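Peptidoglycan recognition protein 3 (Branchiostoma belcheri tsingtauense, PDB 4Z8I) probably hydrolyses the amide bond between N-acetylmuramic acid and L-alanine in peptidoglycan, as a zinc-dependent amidase joined to a chitin-binding domain. Local coordinates at residues 42-45 with 46-50; 216-219 with 220-224; 8-12 with 13-17; 152-155 with 156-160; 100-103 with 104-107. One frame throughout, in Å; residues are numbered along the deposited sequence.

Contact 1: residues 42-45 with 46-50; sequences RETS and HCTCS
Glu43 and His46 make up one half of the closely packed part of this exposed turn, their side chains lying next to each other and running the same way. The backbone N of Glu43 donates to His46 ND1 (3.0 Å), 18° out of the imidazole plane. His46 N answers by donating to Glu43 O at 2.9 Å, so each residue holds the other once, and CB of Glu43 packs 3.3 Å from His46 ND1. The other half centres on Thr44 O, which accepts from three donors. Thr48 N (2.9 Å from Thr44 O) approaches almost in line with the C=O bond, whereas Cys47 N (3.1 Å from Thr44 O) and Thr48 OG1 come in well out of the carbonyl plane, from opposite faces. A chi1 of 68° folds the Thr48 hydroxyl back over its own backbone to reach that oxygen, and the methyls of the two threonines meet, CG2 to CG2, at 3.7 Å.

The solvent side is much looser. The Glu43 carboxylate leads away, its OE1 5.8 Å from His46 ND1, and Ser45 OG stands over the rim of one imidazole face without a bond to it. Behind the turn, Cys47 is tied to Cys33 and Cys49 to Cys52 by disulfides, while Arg42 pairs with Asp31. A short, weakly bonded helix fixed by cystines is consistent with a hevein-like chitin-binding domain.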
loop_
_atom_site.group_PDB
_atom_site.type_symbol
_atom_site.label_atom_id
_atom_site.label_comp_id
_atom_site.label_asym_id
_atom_site.label_seq_id
_atom_site.Cartn_x
_atom_site.Cartn_y
_atom_site.Cartn_z
ATOM N N ARG A 42 -2.347 -19.281 -12.424
ATOM C CA ARG A 42 -1.085 -18.588 -12.174
ATOM C C ARG A 42 -0.031 -18.868 -13.239
ATOM O O ARG A 42 0.964 -18.147 -13.342
ATOM C CB ARG A 42 -0.526 -19.006 -10.814
ATOM C CG ARG A 42 -0.059 -20.455 -10.775
ATOM C CD ARG A 42 0.410 -20.880 -9.391
ATOM N NE ARG A 42 -0.687 -20.997 -8.437
ATOM C CZ ARG A 42 -0.536 -21.404 -7.181
ATOM N NH1 ARG A 42 -1.586 -21.483 -6.373
ATOM N NH2 ARG A 42 0.667 -21.734 -6.734
ATOM N N GLU A 43 -0.238 -19.921 -14.022
ATOM C CA GLU A 43 0.783 -20.364 -14.966
ATOM C C GLU A 43 0.816 -19.501 -16.223
ATOM O O GLU A 43 -0.121 -18.751 -16.496
ATOM C CB GLU A 43 0.576 -21.838 -15.337
ATOM C CG GLU A 43 0.460 -22.787 -14.147
ATOM C CD GLU A 43 1.775 -23.002 -13.416
ATOM O OE1 GLU A 43 2.821 -22.514 -13.895
ATOM O OE2 GLU A 43 1.763 -23.668 -12.358
ATOM N N THR A 44 1.907 -19.617 -16.977
ATOM C CA THR A 44 2.101 -18.862 -18.214
ATOM C C THR A 44 0.965 -19.103 -19.207
ATOM O O THR A 44 0.535 -18.187 -19.909
ATOM C CB THR A 44 3.458 -19.219 -18.863
ATOM O OG1 THR A 44 4.517 -18.936 -17.940
ATOM C CG2 THR A 44 3.688 -18.423 -20.138
ATOM N N SER A 45 0.472 -20.336 -19.244
ATOM C CA SER A 45 -0.645 -20.695 -20.111
ATOM C C SER A 45 -1.916 -19.923 -19.756
ATOM O O SER A 45 -2.734 -19.627 -20.623
ATOM C CB SER A 45 -0.914 -22.196 -20.029
ATOM O OG SER A 45 -1.374 -22.563 -18.739
ATOM N N HIS A 46 -2.077 -19.605 -18.475
ATOM C CA HIS A 46 -3.244 -18.862 -18.011
ATOM C C HIS A 46 -3.129 -17.376 -18.339
ATOM O O HIS A 46 -4.132 -16.664 -18.378
ATOM C CB HIS A 46 -3.422 -19.025 -16.496
ATOM C CG HIS A 46 -3.609 -20.441 -16.050
ATOM N ND1 HIS A 46 -2.611 -21.164 -15.434
ATOM C CD2 HIS A 46 -4.681 -21.265 -16.122
ATOM C CE1 HIS A 46 -3.058 -22.374 -15.150
ATOM N NE2 HIS A 46 -4.311 -22.462 -15.557
ATOM N N CYS A 47 -1.905 -16.911 -18.571
ATOM C CA CYS A 47 -1.643 -15.478 -18.672
ATOM C C CYS A 47 -1.349 -14.987 -20.087
ATOM O O CYS A 47 -1.540 -13.808 -20.384
ATOM C CB CYS A 47 -0.482 -15.089 -17.754
ATOM S SG CYS A 47 -0.706 -15.538 -16.018
ATOM N N THR A 48 -0.886 -15.884 -20.955
ATOM C CA THR A 48 -0.393 -15.478 -22.272
ATOM C C THR A 48 -1.213 -15.968 -23.463
ATOM O O THR A 48 -0.845 -15.710 -24.610
ATOM C CB THR A 48 1.068 -15.919 -22.487
ATOM O OG1 THR A 48 1.131 -17.348 -22.586
ATOM C CG2 THR A 48 1.926 -15.456 -21.337
ATOM N N CYS A 49 -2.310 -16.673 -23.208
ATOM C CA CYS A 49 -3.192 -17.088 -24.296
ATOM C C CYS A 49 -3.831 -15.854 -24.925
ATOM O O CYS A 49 -3.804 -14.766 -24.342
ATOM C CB CYS A 49 -4.270 -18.057 -23.803
ATOM S SG CYS A 49 -5.795 -17.269 -23.245
ATOM N N SER A 50 -4.400 -16.018 -26.114
ATOM C CA SER A 50 -4.945 -14.885 -26.855
ATOM C C SER A 50 -6.166 -14.281 -26.167
ATOM O O SER A 50 -6.397 -13.076 -26.246
ATOM C CB SER A 50 -5.292 -15.299 -28.288
ATOM O OG SER A 50 -5.706 -14.179 -29.053
#

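Contact 2: residues 216-219 with 220-224; sequences YDDI and KSWGR
Asp218 and Trp222 meet at about a right angle, carboxylate and indole planes 84° apart. NE1 of Trp222 donates to Asp218 OD2 at 2.6 Å along a nearly straight path (164°); the acceptor lies close to the indole plane, while the N-H reaches OD2 from above the carboxylate plane. With CG anti to the backbone N (chi1 -173°), Asp218 swings its carboxylate to the indole edge.

Ile219 takes a face of the same indole instead. Its CA sits 3.5 Å from the centroid of the five-membered ring, a CH-pi contact, and its CG2 lies 3.6 Å from Trp222 CE2.

Ser221 folds over the turn, its N donating to Asp218 O at 3.0 Å, and a water donates to both Asp218 OD1 and Ser221 OG. The bent chain of Lys220 runs alongside Asp217, with NZ 3.5 Å from Asp217 OD1 in a long salt bridge, and Lys220 CE lies 3.7 Å from Tyr216 CE2.

Trp222 also packs against Ile177, Ala180 and Ile184 of helix 174-190, and Lys171 pairs with Asp218 OD1. The buried indole N-H is thus satisfied by a carboxylate whose charge has a lysine partner, which would probably stabilise its ionised form.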
loop_
_atom_site.group_PDB
_atom_site.type_symbol
_atom_site.label_atom_id
_atom_site.label_comp_id
_atom_site.label_asym_id
_atom_site.label_seq_id
_atom_site.Cartn_x
_atom_site.Cartn_y
_atom_site.Cartn_z
ATOM N N TYR A 216 -7.391 1.637 12.743
ATOM C CA TYR A 216 -6.837 0.485 13.444
ATOM C C TYR A 216 -7.839 -0.662 13.470
ATOM O O TYR A 216 -7.455 -1.827 13.406
ATOM C CB TYR A 216 -6.428 0.861 14.870
ATOM C CG TYR A 216 -5.820 -0.274 15.661
ATOM C CD1 TYR A 216 -4.523 -0.702 15.412
ATOM C CD2 TYR A 216 -6.539 -0.908 16.663
ATOM C CE1 TYR A 216 -3.963 -1.735 16.134
ATOM C CE2 TYR A 216 -5.986 -1.943 17.391
ATOM C CZ TYR A 216 -4.699 -2.349 17.123
ATOM O OH TYR A 216 -4.147 -3.379 17.848
ATOM N N ASP A 217 -9.123 -0.326 13.569
ATOM C CA ASP A 217 -10.174 -1.332 13.505
ATOM C C ASP A 217 -10.228 -1.946 12.111
ATOM O O ASP A 217 -10.387 -3.158 11.966
ATOM C CB ASP A 217 -11.538 -0.736 13.869
ATOM C CG ASP A 217 -11.724 -0.560 15.366
ATOM O OD1 ASP A 217 -10.982 -1.198 16.144
ATOM O OD2 ASP A 217 -12.624 0.210 15.764
ATOM N N ASP A 218 -10.090 -1.108 11.086
ATOM C CA ASP A 218 -10.159 -1.593 9.709
ATOM C C ASP A 218 -9.000 -2.530 9.368
ATOM O O ASP A 218 -9.203 -3.557 8.720
ATOM C CB ASP A 218 -10.223 -0.427 8.718
ATOM C CG ASP A 218 -10.467 -0.884 7.288
ATOM O OD1 ASP A 218 -11.638 -1.134 6.928
ATOM O OD2 ASP A 218 -9.490 -0.987 6.517
ATOM N N ILE A 219 -7.791 -2.193 9.817
ATOM C CA ILE A 219 -6.618 -3.005 9.476
ATOM C C ILE A 219 -6.596 -4.399 10.115
ATOM O O ILE A 219 -5.771 -5.237 9.746
ATOM C CB ILE A 219 -5.282 -2.280 9.768
ATOM C CG1 ILE A 219 -5.091 -2.072 11.269
ATOM C CG2 ILE A 219 -5.208 -0.963 9.011
ATOM C CD1 ILE A 219 -3.752 -1.463 11.620
ATOM N N LYS A 220 -7.492 -4.650 11.064
ATOM C CA LYS A 220 -7.618 -5.982 11.646
ATOM C C LYS A 220 -8.173 -6.933 10.595
ATOM O O LYS A 220 -7.818 -8.112 10.552
ATOM C CB LYS A 220 -8.566 -5.965 12.842
ATOM C CG LYS A 220 -8.337 -4.831 13.816
ATOM C CD LYS A 220 -7.252 -5.153 14.819
ATOM C CE LYS A 220 -7.788 -5.002 16.231
ATOM N NZ LYS A 220 -8.703 -3.831 16.333
ATOM N N SER A 221 -9.050 -6.402 9.750
ATOM C CA SER A 221 -9.685 -7.179 8.694
ATOM C C SER A 221 -8.750 -7.404 7.508
ATOM O O SER A 221 -9.048 -8.208 6.624
ATOM C CB SER A 221 -10.962 -6.483 8.220
ATOM O OG SER A 221 -10.666 -5.232 7.625
ATOM N N TRP A 222 -7.627 -6.690 7.482
ATOM C CA TRP A 222 -6.641 -6.888 6.424
ATOM C C TRP A 222 -5.963 -8.224 6.660
ATOM O O TRP A 222 -5.928 -8.719 7.787
ATOM C CB TRP A 222 -5.580 -5.780 6.407
ATOM C CG TRP A 222 -6.097 -4.381 6.192
ATOM C CD1 TRP A 222 -7.386 -3.947 6.321
ATOM C CD2 TRP A 222 -5.325 -3.233 5.810
ATOM N NE1 TRP A 222 -7.461 -2.601 6.051
ATOM C CE2 TRP A 222 -6.211 -2.140 5.733
ATOM C CE3 TRP A 222 -3.972 -3.025 5.528
ATOM C CZ2 TRP A 222 -5.786 -0.857 5.384
ATOM C CZ3 TRP A 222 -3.553 -1.750 5.183
ATOM C CH2 TRP A 222 -4.456 -0.684 5.114
ATOM N N GLY A 223 -5.430 -8.812 5.598
ATOM C CA GLY A 223 -4.714 -10.064 5.722
ATOM C C GLY A 223 -3.403 -9.898 6.464
ATOM O O GLY A 223 -2.738 -8.867 6.343
ATOM N N ARG A 224 -3.051 -10.918 7.242
ATOM C CA ARG A 224 -1.759 -11.005 7.926
ATOM C C ARG A 224 -1.560 -10.013 9.073
ATOM O O ARG A 224 -0.425 -9.697 9.431
ATOM C CB ARG A 224 -0.594 -10.918 6.930
ATOM C CG ARG A 224 -0.688 -11.921 5.791
ATOM C CD ARG A 224 0.687 -12.346 5.303
ATOM N NE ARG A 224 1.460 -12.983 6.365
ATOM C CZ ARG A 224 1.373 -14.270 6.682
ATOM N NH1 ARG A 224 0.545 -15.065 6.018
ATOM N NH2 ARG A 224 2.112 -14.764 7.665
HETATM O O HOH W 1 -11.479 -3.503 4.966
#

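Contact 3: residues 8-12 with 13-17; sequences DGRCG and PNYPA
Arg10 lies over one face of the Tyr15 ring near the start of a cystine-rich module whose sequence and disulfides fit a hevein-like chitin-binding fold; Cys11, its neighbour, is bonded to Cys34.

Packing over the ring face is the main cross-segment interaction. Arg10 CD stands 3.8 Å from the centroid of the Tyr15 ring, over its centre, as a CH-pi contact. Further along, the guanidinium spreads over the phenol end with its plane tilted 26° to the ring, and its CZ is 3.4 Å from Tyr15 CE2. NH1 approaches Tyr15 OH, but at an angle too poor for a hydrogen bond. A leucine in place of Tyr15 would probably leave the Arg10 chain without its flat support and its guanidinium freer to turn, although Trp39 also holds the group through a cation-pi contact.

Polar bonding orders the chain ahead of this pair: Arg10 N donates to Asp8 OD1 at 3.3 Å, an Asx turn, and Asp8 OD2 pairs with Arg6.

Backbone shape comes third. Gly12, at phi 97°, where a CB would press on Cys11 O, leads into Pro13. Beyond it the Tyr15 ring edge returns to this loop, CD2 lying 3.8 Å from Cys11 O.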
loop_
_atom_site.group_PDB
_atom_site.type_symbol
_atom_site.label_atom_id
_atom_site.label_comp_id
_atom_site.label_asym_id
_atom_site.label_seq_id
_atom_site.Cartn_x
_atom_site.Cartn_y
_atom_site.Cartn_z
ATOM N N ASP A 8 -15.498 -19.145 -6.176
ATOM C CA ASP A 8 -15.235 -20.522 -6.576
ATOM C C ASP A 8 -13.997 -20.630 -7.461
ATOM O O ASP A 8 -13.529 -21.730 -7.753
ATOM C CB ASP A 8 -16.458 -21.141 -7.263
ATOM C CG ASP A 8 -16.867 -20.399 -8.524
ATOM O OD1 ASP A 8 -16.390 -19.267 -8.742
ATOM O OD2 ASP A 8 -17.681 -20.951 -9.293
ATOM N N GLY A 9 -13.471 -19.484 -7.886
ATOM C CA GLY A 9 -12.234 -19.448 -8.645
ATOM C C GLY A 9 -12.425 -19.417 -10.150
ATOM O O GLY A 9 -11.458 -19.536 -10.908
ATOM N N ARG A 10 -13.669 -19.258 -10.587
ATOM C CA ARG A 10 -13.965 -19.190 -12.011
ATOM C C ARG A 10 -14.035 -17.740 -12.489
ATOM O O ARG A 10 -14.119 -16.815 -11.680
ATOM C CB ARG A 10 -15.257 -19.943 -12.324
ATOM C CG ARG A 10 -15.275 -21.354 -11.749
ATOM C CD ARG A 10 -15.778 -22.383 -12.750
ATOM N NE ARG A 10 -14.889 -22.507 -13.903
ATOM C CZ ARG A 10 -15.046 -23.396 -14.879
ATOM N NH1 ARG A 10 -16.060 -24.252 -14.846
ATOM N NH2 ARG A 10 -14.189 -23.431 -15.888
ATOM N N CYS A 11 -13.986 -17.549 -13.804
ATOM C CA CYS A 11 -13.912 -16.211 -14.384
ATOM C C CYS A 11 -14.251 -16.254 -15.869
ATOM O O CYS A 11 -14.518 -17.321 -16.420
ATOM C CB CYS A 11 -12.507 -15.634 -14.198
ATOM S SG CYS A 11 -11.212 -16.575 -15.055
ATOM N N GLY A 12 -14.231 -15.093 -16.517
ATOM C CA GLY A 12 -14.526 -15.011 -17.935
ATOM C C GLY A 12 -15.965 -14.631 -18.229
ATOM O O GLY A 12 -16.725 -14.307 -17.315
ATOM N N PRO A 13 -16.347 -14.672 -19.513
ATOM C CA PRO A 13 -17.680 -14.280 -19.982
ATOM C C PRO A 13 -18.757 -15.322 -19.681
ATOM O O PRO A 13 -19.943 -15.024 -19.823
ATOM C CB PRO A 13 -17.484 -14.148 -21.494
ATOM C CG PRO A 13 -16.393 -15.103 -21.806
ATOM C CD PRO A 13 -15.465 -15.065 -20.627
ATOM N N ASN A 14 -18.351 -16.521 -19.271
ATOM C CA ASN A 14 -19.302 -17.580 -18.941
ATOM C C ASN A 14 -19.601 -17.657 -17.443
ATOM O O ASN A 14 -20.632 -18.191 -17.032
ATOM C CB ASN A 14 -18.803 -18.935 -19.445
ATOM C CG ASN A 14 -18.763 -19.018 -20.959
ATOM O OD1 ASN A 14 -19.467 -18.282 -21.653
ATOM N ND2 ASN A 14 -17.943 -19.922 -21.478
ATOM N N TYR A 15 -18.693 -17.126 -16.632
ATOM C CA TYR A 15 -18.887 -17.104 -15.188
ATOM C C TYR A 15 -18.794 -15.682 -14.645
ATOM O O TYR A 15 -17.765 -15.288 -14.095
ATOM C CB TYR A 15 -17.875 -18.021 -14.497
ATOM C CG TYR A 15 -17.985 -19.465 -14.928
ATOM C CD1 TYR A 15 -18.900 -20.322 -14.328
ATOM C CD2 TYR A 15 -17.180 -19.971 -15.940
ATOM C CE1 TYR A 15 -19.007 -21.643 -14.723
ATOM C CE2 TYR A 15 -17.282 -21.291 -16.342
ATOM C CZ TYR A 15 -18.195 -22.122 -15.729
ATOM O OH TYR A 15 -18.297 -23.436 -16.125
ATOM N N PRO A 16 -19.877 -14.905 -14.804
ATOM C CA PRO A 16 -19.903 -13.503 -14.371
ATOM C C PRO A 16 -19.712 -13.367 -12.866
ATOM O O PRO A 16 -20.224 -14.185 -12.104
ATOM C CB PRO A 16 -21.313 -13.044 -14.756
ATOM C CG PRO A 16 -21.758 -13.999 -15.815
ATOM C CD PRO A 16 -21.145 -15.308 -15.437
ATOM N N ALA A 17 -18.975 -12.344 -12.452
ATOM C CA ALA A 17 -18.797 -12.040 -11.039
ATOM C C ALA A 17 -19.960 -11.167 -10.576
ATOM O O ALA A 17 -20.656 -10.583 -11.407
ATOM C CB ALA A 17 -17.473 -11.323 -10.826
#

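Contact 4: residues 152-155 with 156-160; sequences LNVN and TESIG
Val154 and Glu157 close a tight turn, their CA atoms 5.2 Å apart, and the strand begins directly after it at Ser158. Glu157 N donates to Val154 O at 2.9 Å with an N-H...O angle of 152°. The same carbonyl oxygen accepts a second bond from Ser158 OG, 2.7 Å from Val154 O. These two donors reach Val154 O from opposite faces of the carbonyl plane, so the peptide group is gripped on both sides. Two waters extend the backbone bonding: one donates to Leu152 O and weakly accepts from Thr156 N, and another sits 2.6 Å from Asn155 O and 2.8 Å from Ser158 O, though it cannot donate to every acceptor near it, so which bonds it makes is doubtful.

Among the side chains, Ser158 carries the contact. A chi1 of 70° sets its OG between the backbone N and carbonyl carbon, aiming it back at the turn, where it also lies 3.6 Å from Val154 CG1. Val154 CG2 touches Glu157 CB at 4.1 Å, the two side chains crossing at about a right angle. Both Val154 and Ser158 pack on Val91 of strand 87-94. Asn155 OD1 accepts from the backbones of His150 and Ala151; the Asn155 side chain is about 9 Å from the bound zinc. The turn leads into strand 158-163 of the mixed sheet of the PGRP amidase fold, parallel to 87-94.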
loop_
_atom_site.group_PDB
_atom_site.type_symbol
_atom_site.label_atom_id
_atom_site.label_comp_id
_atom_site.label_asym_id
_atom_site.label_seq_id
_atom_site.Cartn_x
_atom_site.Cartn_y
_atom_site.Cartn_z
ATOM N N LEU A 152 10.325 3.317 16.544
ATOM C CA LEU A 152 11.656 3.035 17.085
ATOM C C LEU A 152 11.980 1.550 17.258
ATOM O O LEU A 152 13.068 1.100 16.895
ATOM C CB LEU A 152 11.837 3.757 18.424
ATOM C CG LEU A 152 13.276 4.080 18.838
ATOM C CD1 LEU A 152 13.725 5.400 18.226
ATOM C CD2 LEU A 152 13.432 4.099 20.356
ATOM N N ASN A 153 11.039 0.796 17.815
ATOM C CA ASN A 153 11.261 -0.623 18.083
ATOM C C ASN A 153 11.421 -1.486 16.828
ATOM O O ASN A 153 11.884 -2.624 16.914
ATOM C CB ASN A 153 10.121 -1.188 18.943
ATOM C CG ASN A 153 10.218 -0.771 20.401
ATOM O OD1 ASN A 153 11.309 -0.576 20.934
ATOM N ND2 ASN A 153 9.069 -0.640 21.056
ATOM N N VAL A 154 11.051 -0.948 15.666
ATOM C CA VAL A 154 10.858 -1.784 14.485
ATOM C C VAL A 154 11.295 -1.129 13.160
ATOM O O VAL A 154 11.092 -1.688 12.078
ATOM C CB VAL A 154 9.377 -2.265 14.416
ATOM C CG1 VAL A 154 8.476 -1.177 13.855
ATOM C CG2 VAL A 154 9.253 -3.541 13.614
ATOM N N ASN A 155 11.924 0.041 13.253
ATOM C CA ASN A 155 12.392 0.766 12.069
ATOM C C ASN A 155 13.291 -0.048 11.135
ATOM O O ASN A 155 13.213 0.083 9.915
ATOM C CB ASN A 155 13.115 2.055 12.473
ATOM C CG ASN A 155 12.164 3.171 12.844
ATOM O OD1 ASN A 155 11.003 3.175 12.434
ATOM N ND2 ASN A 155 12.654 4.131 13.617
ATOM N N THR A 156 14.144 -0.886 11.712
ATOM C CA THR A 156 15.074 -1.692 10.925
ATOM C C THR A 156 14.419 -2.937 10.334
ATOM O O THR A 156 15.007 -3.610 9.492
ATOM C CB THR A 156 16.288 -2.135 11.766
ATOM O OG1 THR A 156 15.855 -3.021 12.806
ATOM C CG2 THR A 156 16.974 -0.930 12.387
ATOM N N GLU A 157 13.204 -3.244 10.774
ATOM C CA GLU A 157 12.551 -4.477 10.352
ATOM C C GLU A 157 11.251 -4.229 9.604
ATOM O O GLU A 157 10.481 -5.162 9.375
ATOM C CB GLU A 157 12.259 -5.372 11.560
ATOM C CG GLU A 157 13.442 -6.173 12.073
ATOM C CD GLU A 157 13.039 -7.161 13.154
ATOM O OE1 GLU A 157 13.279 -8.374 12.973
ATOM O OE2 GLU A 157 12.479 -6.723 14.183
ATOM N N SER A 158 10.995 -2.987 9.214
ATOM C CA SER A 158 9.679 -2.676 8.679
ATOM C C SER A 158 9.642 -1.624 7.585
ATOM O O SER A 158 10.603 -0.883 7.365
ATOM C CB SER A 158 8.743 -2.241 9.811
ATOM O OG SER A 158 9.123 -0.975 10.321
ATOM N N ILE A 159 8.502 -1.591 6.903
ATOM C CA ILE A 159 8.136 -0.514 6.003
ATOM C C ILE A 159 7.041 0.289 6.702
ATOM O O ILE A 159 6.062 -0.281 7.185
ATOM C CB ILE A 159 7.599 -1.073 4.670
ATOM C CG1 ILE A 159 8.746 -1.623 3.818
ATOM C CG2 ILE A 159 6.839 -0.007 3.899
ATOM C CD1 ILE A 159 9.740 -0.566 3.373
ATOM N N GLY A 160 7.212 1.604 6.781
ATOM C CA GLY A 160 6.214 2.453 7.403
ATOM C C GLY A 160 5.308 3.116 6.384
ATOM O O GLY A 160 5.769 3.895 5.546
HETATM O O HOH W 2 14.741 -0.403 14.922
HETATM O O HOH W 3 11.646 1.503 8.397
#

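Contact 5: residues 100-103 with 104-107; sequences CSTQ and SSCS
Cys100 and Cys106 are brought together by first torsions of opposite sign: SG of Cys100 lies between its backbone N and carbonyl carbon, whereas SG of Cys106 is anti to the carbonyl carbon (chi1 -72°). The sulfurs join at 2.0 Å, SG to SG, across a disulfide torsion of 102°. Thr102, at chi1 59°, turns OG1 inward over the first helical turn, where it shares a hydrogen bond with Ser104 OG at 3.0 Å. It also pairs with Ser105 OG, at a separation too short to be trusted at this resolution. In neither pair is the donor decided.

Backbone bonds start the helix beneath these hydroxyls. Cys106 N donates to Thr102 O at 2.8 Å, so the residue bearing the disulfide is also anchored through its amide. One step on, Gln103 O accepts twice from Ser107: from its N at 2.9 Å, and from its OG, which is anti to the carbonyl carbon and reaches back along the helix. With an alanine in place of Ser107 the hydroxyl is gone, and Gln103 O would probably be held less firmly, by the amide bond and a weak one from Tyr139 OH.

Cys106 and Ser107 also lie against Tyr139 of strand 138-140, and both cysteines touch Met164. Thr102 occupies the N-cap of helix 103-120, and the cystine ties the preceding loop to the first helical turn, an arrangement in keeping with the PGRP amidase fold.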
loop_
_atom_site.group_PDB
_atom_site.type_symbol
_atom_site.label_atom_id
_atom_site.label_comp_id
_atom_site.label_asym_id
_atom_site.label_seq_id
_atom_site.Cartn_x
_atom_site.Cartn_y
_atom_site.Cartn_z
ATOM N N CYS A 100 -6.504 15.049 2.551
ATOM C CA CYS A 100 -6.309 15.663 1.244
ATOM C C CYS A 100 -7.010 14.827 0.180
ATOM O O CYS A 100 -7.035 13.601 0.269
ATOM C CB CYS A 100 -4.819 15.800 0.936
ATOM S SG CYS A 100 -3.896 14.255 1.022
ATOM N N SER A 101 -7.575 15.488 -0.823
ATOM C CA SER A 101 -8.458 14.813 -1.769
ATOM C C SER A 101 -7.974 14.874 -3.219
ATOM O O SER A 101 -8.535 14.216 -4.095
ATOM C CB SER A 101 -9.869 15.392 -1.662
ATOM O OG SER A 101 -10.763 14.723 -2.531
ATOM N N THR A 102 -6.935 15.664 -3.466
ATOM C CA THR A 102 -6.365 15.782 -4.804
ATOM C C THR A 102 -4.867 15.518 -4.765
ATOM O O THR A 102 -4.247 15.609 -3.705
ATOM C CB THR A 102 -6.607 17.180 -5.392
ATOM O OG1 THR A 102 -6.028 18.169 -4.533
ATOM C CG2 THR A 102 -8.089 17.445 -5.518
ATOM N N GLN A 103 -4.285 15.191 -5.915
ATOM C CA GLN A 103 -2.850 14.952 -5.979
ATOM C C GLN A 103 -2.076 16.206 -5.590
ATOM O O GLN A 103 -1.003 16.117 -5.004
ATOM C CB GLN A 103 -2.426 14.464 -7.369
ATOM C CG GLN A 103 -0.929 14.182 -7.494
ATOM C CD GLN A 103 -0.572 13.388 -8.738
ATOM O OE1 GLN A 103 -1.400 12.663 -9.285
ATOM N NE2 GLN A 103 0.669 13.520 -9.187
ATOM N N SER A 104 -2.632 17.372 -5.902
ATOM C CA SER A 104 -1.980 18.633 -5.570
ATOM C C SER A 104 -1.964 18.859 -4.062
ATOM O O SER A 104 -0.906 19.083 -3.467
ATOM C CB SER A 104 -2.681 19.796 -6.267
ATOM O OG SER A 104 -4.004 19.945 -5.788
ATOM N N SER A 105 -3.141 18.788 -3.447
ATOM C CA SER A 105 -3.263 18.986 -2.005
ATOM C C SER A 105 -2.531 17.905 -1.202
ATOM O O SER A 105 -1.956 18.181 -0.145
ATOM C CB SER A 105 -4.734 19.074 -1.592
ATOM O OG SER A 105 -5.477 17.987 -2.108
ATOM N N CYS A 106 -2.547 16.675 -1.698
ATOM C CA CYS A 106 -1.818 15.607 -1.025
ATOM C C CYS A 106 -0.314 15.787 -1.190
ATOM O O CYS A 106 0.460 15.479 -0.283
ATOM C CB CYS A 106 -2.272 14.237 -1.521
ATOM S SG CYS A 106 -3.925 13.770 -0.952
ATOM N N SER A 107 0.100 16.252 -2.332
ATOM C CA SER A 107 1.484 16.544 -2.547
ATOM C C SER A 107 1.949 17.662 -1.662
ATOM O O SER A 107 3.020 17.611 -1.127
ATOM C CB SER A 107 1.726 16.856 -3.999
ATOM O OG SER A 107 1.469 15.721 -4.748
#

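Overall arrangement
Contacts 1 and 3 belong to the cystine-rich module, lying on the same side of the chain's centre with nearest atoms about 8 Å apart. Contact 1 is a surface turn ruled by backbone and imidazole bonds; contact 3, partly buried, depends on an arginine chain laid over a tyrosine face. Contacts 2, 4 and 5 serve the amidase domain and are each partly buried. Contact 2 follows helix 213-218 and mixes buried indole packing with charge pairs, contact 4 feeds strand 158-163, and contact 5 starts helix 103-120. Contact 5 encloses its own disulfide, whereas the cysteines of contacts 1 and 3 pair beyond their segments. Contacts 3 and 4 are farthest apart, with centres about 41 Å from each other.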